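Local coordinates for protein catechol O-methyltransferase (Mycobacterium tuberculosis, PDB 6JCL) that transfers a methyl group from S-adenosylmethionine to a hydroxyl of catechol-like compounds, using a divalent metal cation, and works as a homodimer, at residues Pro25-Ala30 against Asn104-Ala108; Gly131-Leu135 against Arg154-Arg158; Asn145-Gln150 against Arg187-Met192. All coordinates share one frame; numbering follows the deposited sequence. Where two conformers were deposited one is given.

Contact 1 of 3, residues Pro25-Ala30 against Asn104-Ala108; sequences PALAAA and NLQRA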
ATOM      1  N   PRO A  25      23.222  -5.928  -1.803  1.00 25.12           N
ATOM      2  CA  PRO A  25      23.990  -6.885  -2.622  1.00 25.96           C
ATOM      3  C   PRO A  25      23.241  -8.172  -2.894  1.00 25.78           C
ATOM      4  O   PRO A  25      23.504  -8.819  -3.916  1.00 28.76           O
ATOM      5  CB  PRO A  25      25.267  -7.117  -1.802  1.00 29.78           C
ATOM      6  CG  PRO A  25      24.952  -6.623  -0.433  1.00 34.87           C
ATOM      7  CD  PRO A  25      23.881  -5.609  -0.528  1.00 32.04           C
ATOM      8  N   ALA A  26      22.333  -8.593  -2.008  1.00 23.92           N
ATOM      9  CA  ALA A  26      21.549  -9.794  -2.307  1.00 24.01           C
ATOM     10  C   ALA A  26      20.639  -9.568  -3.510  1.00 21.78           C
ATOM     11  O   ALA A  26      20.545 -10.422  -4.404  1.00 23.50           O
ATOM     12  CB  ALA A  26      20.722 -10.205  -1.088  1.00 24.31           C
ATOM     13  N   LEU A  27      19.989  -8.414  -3.573  1.00 21.54           N
ATOM     14  CA  LEU A  27      19.148  -8.141  -4.731  1.00 23.59           C
ATOM     15  C   LEU A  27      19.976  -7.793  -5.962  1.00 23.40           C
ATOM     16  O   LEU A  27      19.578  -8.147  -7.079  1.00 25.86           O
ATOM     17  CB  LEU A  27      18.171  -7.020  -4.410  1.00 29.28           C
ATOM     18  CG  LEU A  27      17.177  -7.414  -3.317  1.00 43.49           C
ATOM     19  CD1 LEU A  27      16.425  -6.191  -2.903  1.00 47.97           C
ATOM     20  CD2 LEU A  27      16.218  -8.513  -3.762  1.00 40.54           C
ATOM     21  N   ALA A  28      21.128  -7.131  -5.781  1.00 23.76           N
ATOM     22  CA  ALA A  28      22.030  -6.910  -6.912  1.00 24.93           C
ATOM     23  C   ALA A  28      22.494  -8.238  -7.506  1.00 31.96           C
ATOM     24  O   ALA A  28      22.504  -8.411  -8.734  1.00 30.79           O
ATOM     25  CB  ALA A  28      23.220  -6.043  -6.494  1.00 25.49           C
ATOM     26  N   ALA A  29      22.849  -9.201  -6.651  1.00 23.93           N
ATOM     27  CA  ALA A  29      23.250 -10.505  -7.161  1.00 23.37           C
ATOM     28  C   ALA A  29      22.083 -11.218  -7.842  1.00 23.49           C
ATOM     29  O   ALA A  29      22.277 -11.907  -8.853  1.00 26.10           O
ATOM     30  CB  ALA A  29      23.820 -11.358  -6.030  1.00 24.20           C
ATOM     31  N   ALA A  30      20.868 -11.075  -7.298  1.00 21.59           N
ATOM     32  CA  ALA A  30      19.699 -11.717  -7.907  1.00 20.91           C
ATOM     33  C   ALA A  30      19.422 -11.179  -9.305  1.00 23.25           C
ATOM     34  O   ALA A  30      19.057 -11.941 -10.209  1.00 23.54           O
ATOM     35  CB  ALA A  30      18.464 -11.533  -7.024  1.00 21.02           C
ATOM     36  N   ASN A 104      18.891 -17.517  -6.181  1.00 24.55           N
ATOM     37  CA  ASN A 104      18.773 -16.151  -5.683  1.00 22.31           C
ATOM     38  C   ASN A 104      18.292 -16.118  -4.235  1.00 24.25           C
ATOM     39  O   ASN A 104      18.768 -15.299  -3.437  1.00 24.09           O
ATOM     40  CB  ASN A 104      17.833 -15.348  -6.585  1.00 22.27           C
ATOM     41  CG  ASN A 104      18.480 -14.986  -7.904  1.00 24.09           C
ATOM     42  OD1 ASN A 104      19.705 -15.046  -8.043  1.00 22.29           O
ATOM     43  ND2 ASN A 104      17.667 -14.610  -8.883  1.00 20.65           N
ATOM     44  N   LEU A 105      17.349 -17.001  -3.883  1.00 22.18           N
ATOM     45  CA  LEU A 105      16.837 -17.065  -2.514  1.00 24.11           C
ATOM     46  C   LEU A 105      17.930 -17.492  -1.544  1.00 25.01           C
ATOM     47  O   LEU A 105      18.024 -16.977  -0.420  1.00 23.63           O
ATOM     48  CB  LEU A 105      15.667 -18.050  -2.448  1.00 22.40           C
ATOM     49  CG  LEU A 105      14.435 -17.602  -3.224  1.00 22.18           C
ATOM     50  CD1 LEU A 105      13.584 -18.822  -3.586  1.00 21.35           C
ATOM     51  CD2 LEU A 105      13.672 -16.611  -2.381  1.00 21.46           C
ATOM     52  N   GLN A 106      18.765 -18.437  -1.960  1.00 24.41           N
ATOM     53  CA  GLN A 106      19.872 -18.844  -1.111  1.00 25.69           C
ATOM     54  C   GLN A 106      20.822 -17.675  -0.852  1.00 29.26           C
ATOM     55  O   GLN A 106      21.183 -17.396   0.303  1.00 26.31           O
ATOM     56  CB  GLN A 106      20.594 -20.027  -1.752  1.00 31.97           C
ATOM     57  CG  GLN A 106      21.686 -20.612  -0.860  1.00 45.17           C
ATOM     58  CD  GLN A 106      22.733 -21.371  -1.646  1.00 57.46           C
ATOM     59  OE1 GLN A 106      22.861 -21.200  -2.860  1.00 64.71           O
ATOM     60  NE2 GLN A 106      23.504 -22.203  -0.952  1.00 61.48           N
ATOM     61  N   ARG A 107      21.233 -16.964  -1.909  1.00 27.43           N
ATOM     62  CA  ARG A 107      22.129 -15.819  -1.714  1.00 30.72           C
ATOM     63  C   ARG A 107      21.479 -14.713  -0.893  1.00 27.06           C
ATOM     64  O   ARG A 107      22.180 -13.909  -0.274  1.00 32.18           O
ATOM     65  CB  ARG A 107      22.601 -15.259  -3.068  1.00 34.42           C
ATOM     66  CG  ARG A 107      23.331 -13.885  -3.008  1.00 33.98           C
ATOM     67  CD  ARG A 107      24.564 -13.923  -2.050  1.00 38.57           C
ATOM     68  NE  ARG A 107      25.324 -12.670  -1.970  1.00 35.14           N
ATOM     69  CZ  ARG A 107      25.060 -11.665  -1.134  1.00 38.37           C
ATOM     70  NH1 ARG A 107      25.828 -10.580  -1.121  1.00 41.11           N
ATOM     71  NH2 ARG A 107      24.032 -11.738  -0.306  1.00 33.66           N
ATOM     72  N   ALA A 108      20.165 -14.644  -0.865  1.00 23.70           N
ATOM     73  CA  ALA A 108      19.482 -13.661  -0.037  1.00 23.09           C
ATOM     74  C   ALA A 108      19.292 -14.148   1.396  1.00 23.77           C
ATOM     75  O   ALA A 108      18.739 -13.410   2.219  1.00 26.26           O
ATOM     76  CB  ALA A 108      18.129 -13.285  -0.648  1.00 25.05           C
TER
HETATM   77  O   HOH W   1      20.414 -13.299  -4.486  1.00 25.23           O
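Arg107 lays its guanidinium group across the first turn of helix 25-36, and that plane organises one half of this contact. One face of the group looks onto the backbone of Pro25 and Ala26, with Pro25 O 4.0 Å above the plane and displaced toward its rim. The two terminal nitrogens divide the neighbours between them: NH1 of Arg107 lies 3.6 Å from CB of Pro25, while NH2 of Arg107 lies 3.7 Å from CB of Ala26. These are van der Waals contacts; the guanidinium makes no hydrogen bond to 25-30. The side chain reaches this position because CG stands opposite the backbone N (chi1 169°) and the chain then bends at chi2 (56°), which also leaves CG of Arg107 against the methyl of Ala29.

Next to the arginine, Ala108, just past the end of helix 95-107, brings its CB 4.1 Å from CB of Ala26, and residues this small let the backbones come close. In this class I methyltransferase fold, helix 95-107 is one of the helices flanking the central sheet; the N-terminal helix 25-36 packs against it and, through Leu27, against Phe73 and Trp77 of helix 73-82.

At the other end the carboxamide of Asn104 rests against Ala30, its CG 3.6 Å from the alanine CB. Asn104 ND2 gives Ala30 O a weak, strongly bent bond (3.3 Å, 121° at the hydrogen); the same nitrogen is also hydrogen-bonded to Gly71 O, which helps fix the amide's rotation. Between these two ends a water donates to Ala26 O at 2.9 Å and to Asn104 O at 2.8 Å, linking two helix carbonyls that could not bond to each other directly.

Contact 2 of 3, residues Gly131-Leu135 against Arg154-Arg158; sequences GPFDL and RLARR
Arg157 starts with CG wedged between its own backbone N and carbonyl carbon (chi1 66°), then runs extended to NE and so carries the guanidinium group up to Asp134. Asp134 keeps CG beside its backbone N (chi1 -55°), and the turn of its carboxylate about chi2 then points OD1 at the arginine. NE of Arg157 donates to OD1 of Asp134 at 2.7 Å in a salt bridge. The oxygen is approached on its anti side, somewhat out of the carboxylate plane, but lies close to the plane of the guanidinium; the two planes are 45° apart, and NE alone makes the bond. NH1 of Arg157 also donates to Arg158 O, and OD2 of Asp134 accepts from the backbone N of Arg62 and of Arg63, so both side chains have further partners.

Below the salt bridge the backbones pair as parallel strands. Phe133 N donates to Leu155 O at 3.0 Å and Arg157 N to Phe133 O at 2.9 Å, both nearly straight, bracketing Ala156. Pro132, which follows a cis peptide bond, brings its CA to 3.4 Å from Leu155 O in a CA-H...O contact. Phe133 and Leu155 run side by side, CB of Leu155 meeting the ring edge 4.0 Å from CD2 of Phe133, while CA of Gly131 lies over one ring face.

The bridge ties the start of strand 133-138 to the chain leaving helix 145-155, within the beta-alpha-beta crossover that leads on to strand 160-165. Strand 63-67 flanks the other side, its Arg63 and Leu65 touching Phe133, and Asp134 also bonds through its backbone to Val161 of strand 160-165.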
ATOM      1  N   GLY A 131      -1.006 -23.782   4.070  1.00 43.80           N
ATOM      2  CA  GLY A 131      -1.908 -22.771   4.580  1.00 37.26           C
ATOM      3  C   GLY A 131      -2.455 -23.068   5.969  1.00 41.53           C
ATOM      4  O   GLY A 131      -2.055 -24.045   6.619  1.00 48.23           O
ATOM      5  N   PRO A 132      -3.381 -22.212   6.470  1.00 29.78           N
ATOM      6  CA  PRO A 132      -3.952 -21.073   5.728  1.00 26.65           C
ATOM      7  C   PRO A 132      -2.984 -19.914   5.578  1.00 25.40           C
ATOM      8  O   PRO A 132      -2.180 -19.614   6.478  1.00 26.15           O
ATOM      9  CB  PRO A 132      -5.160 -20.657   6.578  1.00 30.99           C
ATOM     10  CG  PRO A 132      -4.851 -21.157   7.965  1.00 37.18           C
ATOM     11  CD  PRO A 132      -4.005 -22.388   7.797  1.00 34.84           C
ATOM     12  N   PHE A 133      -3.079 -19.237   4.435  1.00 24.15           N
ATOM     13  CA  PHE A 133      -2.161 -18.156   4.126  1.00 23.15           C
ATOM     14  C   PHE A 133      -2.659 -16.828   4.683  1.00 25.72           C
ATOM     15  O   PHE A 133      -3.863 -16.563   4.718  1.00 23.10           O
ATOM     16  CB  PHE A 133      -1.953 -18.071   2.608  1.00 21.93           C
ATOM     17  CG  PHE A 133      -1.234 -19.261   2.053  1.00 22.22           C
ATOM     18  CD1 PHE A 133       0.137 -19.398   2.219  1.00 23.68           C
ATOM     19  CD2 PHE A 133      -1.934 -20.270   1.391  1.00 24.68           C
ATOM     20  CE1 PHE A 133       0.802 -20.511   1.724  1.00 24.97           C
ATOM     21  CE2 PHE A 133      -1.274 -21.382   0.904  1.00 27.80           C
ATOM     22  CZ  PHE A 133       0.088 -21.512   1.078  1.00 26.75           C
ATOM     23  N   ASP A 134      -1.715 -16.003   5.122  1.00 22.29           N
ATOM     24  CA  ASP A 134      -1.956 -14.652   5.621  1.00 21.99           C
ATOM     25  C   ASP A 134      -1.884 -13.609   4.515  1.00 20.71           C
ATOM     26  O   ASP A 134      -2.494 -12.539   4.632  1.00 21.17           O
ATOM     27  CB  ASP A 134      -0.925 -14.296   6.702  1.00 22.71           C
ATOM     28  CG  ASP A 134      -0.901 -15.306   7.840  1.00 29.04           C
ATOM     29  OD1 ASP A 134      -1.978 -15.553   8.432  1.00 28.28           O
ATOM     30  OD2 ASP A 134       0.184 -15.856   8.149  1.00 27.93           O
ATOM     31  N   LEU A 135      -1.134 -13.895   3.455  1.00 20.79           N
ATOM     32  CA  LEU A 135      -0.859 -12.932   2.403  1.00 19.50           C
ATOM     33  C   LEU A 135      -0.677 -13.695   1.106  1.00 18.51           C
ATOM     34  O   LEU A 135       0.026 -14.711   1.087  1.00 21.71           O
ATOM     35  CB  LEU A 135       0.400 -12.128   2.758  1.00 20.54           C
ATOM     36  CG  LEU A 135       1.009 -11.223   1.689  1.00 24.29           C
ATOM     37  CD1 LEU A 135      -0.005 -10.216   1.254  1.00 28.65           C
ATOM     38  CD2 LEU A 135       2.230 -10.530   2.299  1.00 25.52           C
ATOM     39  N   ARG A 154      -9.996 -19.441  -1.055  1.00 24.09           N
ATOM     40  CA  ARG A 154     -10.155 -20.764  -0.457  1.00 25.38           C
ATOM     41  C   ARG A 154      -8.999 -21.105   0.482  1.00 25.48           C
ATOM     42  O   ARG A 154      -9.205 -21.743   1.523  1.00 27.49           O
ATOM     43  CB  ARG A 154     -10.297 -21.818  -1.561  1.00 31.11           C
ATOM     44  CG  ARG A 154     -10.280 -23.250  -1.041  1.00 35.45           C
ATOM     45  CD  ARG A 154     -10.562 -24.256  -2.149  1.00 45.05           C
ATOM     46  NE  ARG A 154     -10.792 -25.596  -1.611  1.00 55.71           N
ATOM     47  CZ  ARG A 154     -11.230 -26.624  -2.332  1.00 58.59           C
ATOM     48  NH1 ARG A 154     -11.485 -26.467  -3.625  1.00 56.45           N
ATOM     49  NH2 ARG A 154     -11.411 -27.810  -1.763  1.00 60.20           N
ATOM     50  N   LEU A 155      -7.785 -20.676   0.154  1.00 24.39           N
ATOM     51  CA  LEU A 155      -6.602 -21.096   0.902  1.00 24.55           C
ATOM     52  C   LEU A 155      -6.155 -20.080   1.952  1.00 27.84           C
ATOM     53  O   LEU A 155      -5.177 -20.332   2.662  1.00 25.24           O
ATOM     54  CB  LEU A 155      -5.442 -21.376  -0.062  1.00 27.38           C
ATOM     55  CG  LEU A 155      -5.638 -22.486  -1.103  1.00 28.39           C
ATOM     56  CD1 LEU A 155      -4.416 -22.615  -2.000  1.00 27.71           C
ATOM     57  CD2 LEU A 155      -5.947 -23.814  -0.439  1.00 30.12           C
ATOM     58  N   ALA A 156      -6.842 -18.951   2.081  1.00 24.97           N
ATOM     59  CA  ALA A 156      -6.419 -17.888   2.984  1.00 23.52           C
ATOM     60  C   ALA A 156      -7.218 -17.920   4.280  1.00 24.75           C
ATOM     61  O   ALA A 156      -8.320 -18.466   4.346  1.00 29.92           O
ATOM     62  CB  ALA A 156      -6.595 -16.522   2.330  1.00 25.07           C
ATOM     63  N   ARG A 157      -6.638 -17.322   5.323  1.00 24.86           N
ATOM     64  CA  ARG A 157      -7.419 -17.125   6.531  1.00 26.01           C
ATOM     65  C   ARG A 157      -8.344 -15.932   6.329  1.00 25.62           C
ATOM     66  O   ARG A 157      -8.142 -15.103   5.437  1.00 24.40           O
ATOM     67  CB  ARG A 157      -6.515 -16.872   7.740  1.00 26.42           C
ATOM     68  CG  ARG A 157      -5.737 -15.557   7.628  1.00 25.25           C
ATOM     69  CD  ARG A 157      -5.221 -15.131   9.012  1.00 27.24           C
ATOM     70  NE  ARG A 157      -4.222 -14.072   8.904  1.00 25.45           N
ATOM     71  CZ  ARG A 157      -4.501 -12.775   8.826  1.00 26.88           C
ATOM     72  NH1 ARG A 157      -5.759 -12.347   8.854  1.00 26.66           N
ATOM     73  NH2 ARG A 157      -3.514 -11.899   8.732  1.00 26.11           N
ATOM     74  N   ARG A 158      -9.382 -15.860   7.157  0.50 28.10           N
ATOM     75  CA  ARG A 158     -10.193 -14.655   7.183  0.50 26.65           C
ATOM     76  C   ARG A 158      -9.322 -13.466   7.562  0.50 25.88           C
ATOM     77  O   ARG A 158      -8.521 -13.545   8.496  0.50 27.97           O
ATOM     78  CB  ARG A 158     -11.345 -14.805   8.174  0.50 28.28           C
ATOM     79  CG  ARG A 158     -12.314 -13.641   8.151  0.50 30.64           C
ATOM     80  CD  ARG A 158     -13.608 -13.989   8.868  0.50 31.49           C
ATOM     81  NE  ARG A 158     -13.383 -14.236  10.293  0.50 31.35           N
ATOM     82  CZ  ARG A 158     -13.374 -13.286  11.223  0.50 31.79           C
ATOM     83  NH1 ARG A 158     -13.587 -12.021  10.887  0.50 31.04           N
ATOM     84  NH2 ARG A 158     -13.157 -13.602  12.493  0.50 35.34           N
TER

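Contact 3 of 3, residues Asn145-Gln150 against Arg187-Met192; sequences NVAYIQ and RTLQMM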
ATOM      1  N   ASN A 145      -5.685 -14.629 -13.376  1.00 18.24           N
ATOM      2  CA  ASN A 145      -5.854 -13.850 -12.148  1.00 17.31           C
ATOM      3  C   ASN A 145      -7.117 -14.279 -11.396  1.00 17.68           C
ATOM      4  O   ASN A 145      -7.092 -14.516 -10.186  1.00 18.99           O
ATOM      5  CB  ASN A 145      -5.981 -12.364 -12.458  1.00 20.29           C
ATOM      6  CG  ASN A 145      -4.666 -11.647 -12.654  1.00 18.62           C
ATOM      7  OD1 ASN A 145      -3.563 -12.168 -12.440  1.00 18.80           O
ATOM      8  ND2 ASN A 145      -4.789 -10.415 -13.123  1.00 18.02           N
ATOM      9  N   VAL A 146      -8.242 -14.362 -12.106  1.00 18.85           N
ATOM     10  CA  VAL A 146      -9.524 -14.611 -11.448  1.00 18.96           C
ATOM     11  C   VAL A 146      -9.540 -15.991 -10.800  1.00 22.16           C
ATOM     12  O   VAL A 146      -9.971 -16.142  -9.651  1.00 23.37           O
ATOM     13  CB  VAL A 146     -10.680 -14.428 -12.448  1.00 23.42           C
ATOM     14  CG1 VAL A 146     -11.943 -15.120 -11.958  1.00 27.51           C
ATOM     15  CG2 VAL A 146     -10.933 -12.936 -12.666  1.00 23.75           C
ATOM     16  N   ALA A 147      -9.069 -17.019 -11.519  1.00 20.28           N
ATOM     17  CA  ALA A 147      -8.942 -18.345 -10.906  1.00 20.56           C
ATOM     18  C   ALA A 147      -8.013 -18.321  -9.691  1.00 20.15           C
ATOM     19  O   ALA A 147      -8.310 -18.952  -8.658  1.00 21.87           O
ATOM     20  CB  ALA A 147      -8.420 -19.348 -11.928  1.00 20.94           C
ATOM     21  N   TYR A 148      -6.880 -17.610  -9.796  1.00 19.25           N
ATOM     22  CA  TYR A 148      -5.940 -17.568  -8.676  1.00 18.95           C
ATOM     23  C   TYR A 148      -6.541 -16.839  -7.481  1.00 21.13           C
ATOM     24  O   TYR A 148      -6.274 -17.201  -6.327  1.00 19.22           O
ATOM     25  CB  TYR A 148      -4.619 -16.908  -9.095  1.00 18.11           C
ATOM     26  CG  TYR A 148      -3.904 -17.660 -10.187  1.00 20.48           C
ATOM     27  CD1 TYR A 148      -4.073 -19.034 -10.339  1.00 21.71           C
ATOM     28  CD2 TYR A 148      -3.055 -16.996 -11.063  1.00 17.69           C
ATOM     29  CE1 TYR A 148      -3.427 -19.726 -11.350  1.00 20.63           C
ATOM     30  CE2 TYR A 148      -2.410 -17.671 -12.075  1.00 17.97           C
ATOM     31  CZ  TYR A 148      -2.584 -19.034 -12.207  1.00 18.81           C
ATOM     32  OH  TYR A 148      -1.944 -19.701 -13.224  1.00 19.84           O
ATOM     33  N   ILE A 149      -7.350 -15.808  -7.735  1.00 18.68           N
ATOM     34  CA  ILE A 149      -8.012 -15.103  -6.638  1.00 18.80           C
ATOM     35  C   ILE A 149      -9.016 -16.026  -5.951  1.00 19.88           C
ATOM     36  O   ILE A 149      -9.097 -16.068  -4.715  1.00 20.25           O
ATOM     37  CB  ILE A 149      -8.678 -13.808  -7.145  1.00 19.71           C
ATOM     38  CG1 ILE A 149      -7.620 -12.787  -7.548  1.00 19.25           C
ATOM     39  CG2 ILE A 149      -9.618 -13.219  -6.063  1.00 21.07           C
ATOM     40  CD1 ILE A 149      -8.173 -11.720  -8.499  1.00 22.82           C
ATOM     41  N   GLN A 150      -9.768 -16.809  -6.734  1.00 20.52           N
ATOM     42  CA  GLN A 150     -10.684 -17.781  -6.137  1.00 21.70           C
ATOM     43  C   GLN A 150      -9.931 -18.798  -5.280  1.00 24.81           C
ATOM     44  O   GLN A 150     -10.371 -19.130  -4.171  1.00 22.89           O
ATOM     45  CB  GLN A 150     -11.498 -18.465  -7.238  1.00 25.77           C
ATOM     46  CG  GLN A 150     -12.561 -17.535  -7.833  1.00 30.83           C
ATOM     47  CD  GLN A 150     -13.175 -18.050  -9.129  1.00 44.46           C
ATOM     48  OE1 GLN A 150     -12.548 -18.798  -9.884  1.00 43.51           O
ATOM     49  NE2 GLN A 150     -14.414 -17.651  -9.389  1.00 52.24           N
ATOM     50  N   ARG A 187     -11.049  -7.307 -16.298  1.00 19.21           N
ATOM     51  CA  ARG A 187     -11.938  -8.350 -15.795  1.00 19.72           C
ATOM     52  C   ARG A 187     -11.592  -8.701 -14.356  1.00 18.51           C
ATOM     53  O   ARG A 187     -12.486  -8.982 -13.553  1.00 19.40           O
ATOM     54  CB  ARG A 187     -11.836  -9.603 -16.674  1.00 27.12           C
ATOM     55  CG  ARG A 187     -12.687 -10.768 -16.162  1.00 38.62           C
ATOM     56  CD  ARG A 187     -12.269 -12.121 -16.727  1.00 54.05           C
ATOM     57  NE  ARG A 187     -13.017 -13.211 -16.093  1.00 57.69           N
ATOM     58  CZ  ARG A 187     -12.598 -14.471 -16.017  1.00 58.84           C
ATOM     59  NH1 ARG A 187     -11.431 -14.820 -16.535  1.00 58.55           N
ATOM     60  NH2 ARG A 187     -13.349 -15.385 -15.417  1.00 64.60           N
ATOM     61  N   THR A 188     -10.297  -8.696 -14.025  1.00 17.59           N
ATOM     62  CA  THR A 188      -9.881  -8.966 -12.650  1.00 17.25           C
ATOM     63  C   THR A 188     -10.482  -7.947 -11.694  1.00 18.30           C
ATOM     64  O   THR A 188     -11.009  -8.303 -10.630  1.00 18.13           O
ATOM     65  CB  THR A 188      -8.354  -8.924 -12.569  1.00 16.51           C
ATOM     66  OG1 THR A 188      -7.804  -9.985 -13.354  1.00 17.46           O
ATOM     67  CG2 THR A 188      -7.846  -9.041 -11.105  1.00 18.50           C
ATOM     68  N   LEU A 189     -10.382  -6.664 -12.046  1.00 17.03           N
ATOM     69  CA  LEU A 189     -10.904  -5.611 -11.182  1.00 17.12           C
ATOM     70  C   LEU A 189     -12.422  -5.717 -11.042  1.00 21.45           C
ATOM     71  O   LEU A 189     -12.982  -5.528  -9.946  1.00 18.86           O
ATOM     72  CB  LEU A 189     -10.499  -4.243 -11.738  1.00 16.82           C
ATOM     73  CG  LEU A 189      -8.996  -3.926 -11.684  1.00 16.26           C
ATOM     74  CD1 LEU A 189      -8.708  -2.695 -12.556  1.00 17.33           C
ATOM     75  CD2 LEU A 189      -8.565  -3.684 -10.253  1.00 18.11           C
ATOM     76  N   GLN A 190     -13.111  -6.020 -12.139  1.00 19.06           N
ATOM     77  CA  GLN A 190     -14.561  -6.164 -12.054  1.00 19.54           C
ATOM     78  C   GLN A 190     -14.943  -7.351 -11.179  1.00 19.96           C
ATOM     79  O   GLN A 190     -15.880  -7.262 -10.370  1.00 20.97           O
ATOM     80  CB  GLN A 190     -15.137  -6.295 -13.460  1.00 22.15           C
ATOM     81  CG  GLN A 190     -15.030  -4.966 -14.212  1.00 22.25           C
ATOM     82  CD  GLN A 190     -15.550  -5.053 -15.636  1.00 30.71           C
ATOM     83  OE1 GLN A 190     -15.286  -6.018 -16.347  1.00 31.41           O
ATOM     84  NE2 GLN A 190     -16.304  -4.037 -16.051  1.00 34.44           N
ATOM     85  N   MET A 191     -14.187  -8.448 -11.275  1.00 21.02           N
ATOM     86  CA  MET A 191     -14.481  -9.609 -10.448  1.00 25.10           C
ATOM     87  C   MET A 191     -14.259  -9.298  -8.974  1.00 21.15           C
ATOM     88  O   MET A 191     -15.087  -9.663  -8.125  1.00 22.48           O
ATOM     89  CB  MET A 191     -13.617 -10.797 -10.886  1.00 19.87           C
ATOM     90  CG  MET A 191     -13.776 -12.040 -10.007  1.00 23.78           C
ATOM     91  SD  MET A 191     -12.503 -12.097  -8.718  1.00 28.70           S
ATOM     92  CE  MET A 191     -12.609 -13.833  -8.274  1.00 34.60           C
ATOM     93  N   MET A 192     -13.178  -8.575  -8.653  1.00 19.50           N
ATOM     94  CA  MET A 192     -12.892  -8.274  -7.253  1.00 19.27           C
ATOM     95  C   MET A 192     -13.948  -7.343  -6.673  1.00 21.12           C
ATOM     96  O   MET A 192     -14.363  -7.508  -5.518  1.00 22.90           O
ATOM     97  CB  MET A 192     -11.486  -7.665  -7.105  1.00 18.90           C
ATOM     98  CG  MET A 192     -10.365  -8.630  -7.489  1.00 18.05           C
ATOM     99  SD  MET A 192      -8.715  -7.909  -7.427  1.00 19.81           S
ATOM    100  CE  MET A 192      -8.433  -7.969  -5.666  1.00 23.14           C
TER
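Val146 and Met191 carry the apolar part of this contact, in which the axes of 145-150 and 187-192 run 32° from parallel and come within 9.8 Å. CG2 of Val146 meets CB of Met191 at 3.9 Å. Bent at chi2 (-95°), the methionine sends its CE across to helix 145-155, 3.8 Å from CG2 of Ile149 and 3.7 Å from CG of Gln150. Deeper in, CD1 of Ile149 lies 3.9 Å from CG of Met192. The two helices pack side by side against strand 160-165, where Ile149 and Met192 both touch Val164.

The polar part is one hydrogen bond: ND2 of Asn145 donates to OG1 of Thr188 at 3.1 Å, with the oxygen in the amide plane and 157° at the hydrogen. OG1 in turn donates to Ala184 O, so the buried hydroxyl is satisfied both ways.

At the outer edge, the Arg187 guanidinium lies with one face over Val146, CG2 4.0 Å above its centre.

Tyr148 touches the bound S-adenosylhomocysteine, while Leu189 packs on Leu16 of the second subunit. Mostly greasy, with the amide of Asn145 tied to the hydroxyl of Thr188, the contact should hold these helices by shape more than by charge.

Contact 3 is the most buried of the three, whereas contacts 1 and 2 are partly buried; an arginine is central to contact 2 and lies at the edge in contacts 1 and 3. Helix 145-155 serves both contact 2 and contact 3: its first turns pack on helix 180-194, its last residues lead into the paired strand, and the centres of the two lie 16 Å apart. Contact 1 uses different helices and sits about 32 Å from contact 3, centre to centre, on the opposite side of the chain's centre. The chemistry follows the place: alanines and a bridging water where two helices abut, backbone pairing with a salt bridge at the start of a central strand, and branched and sulfur-bearing side chains in the buried helix pair.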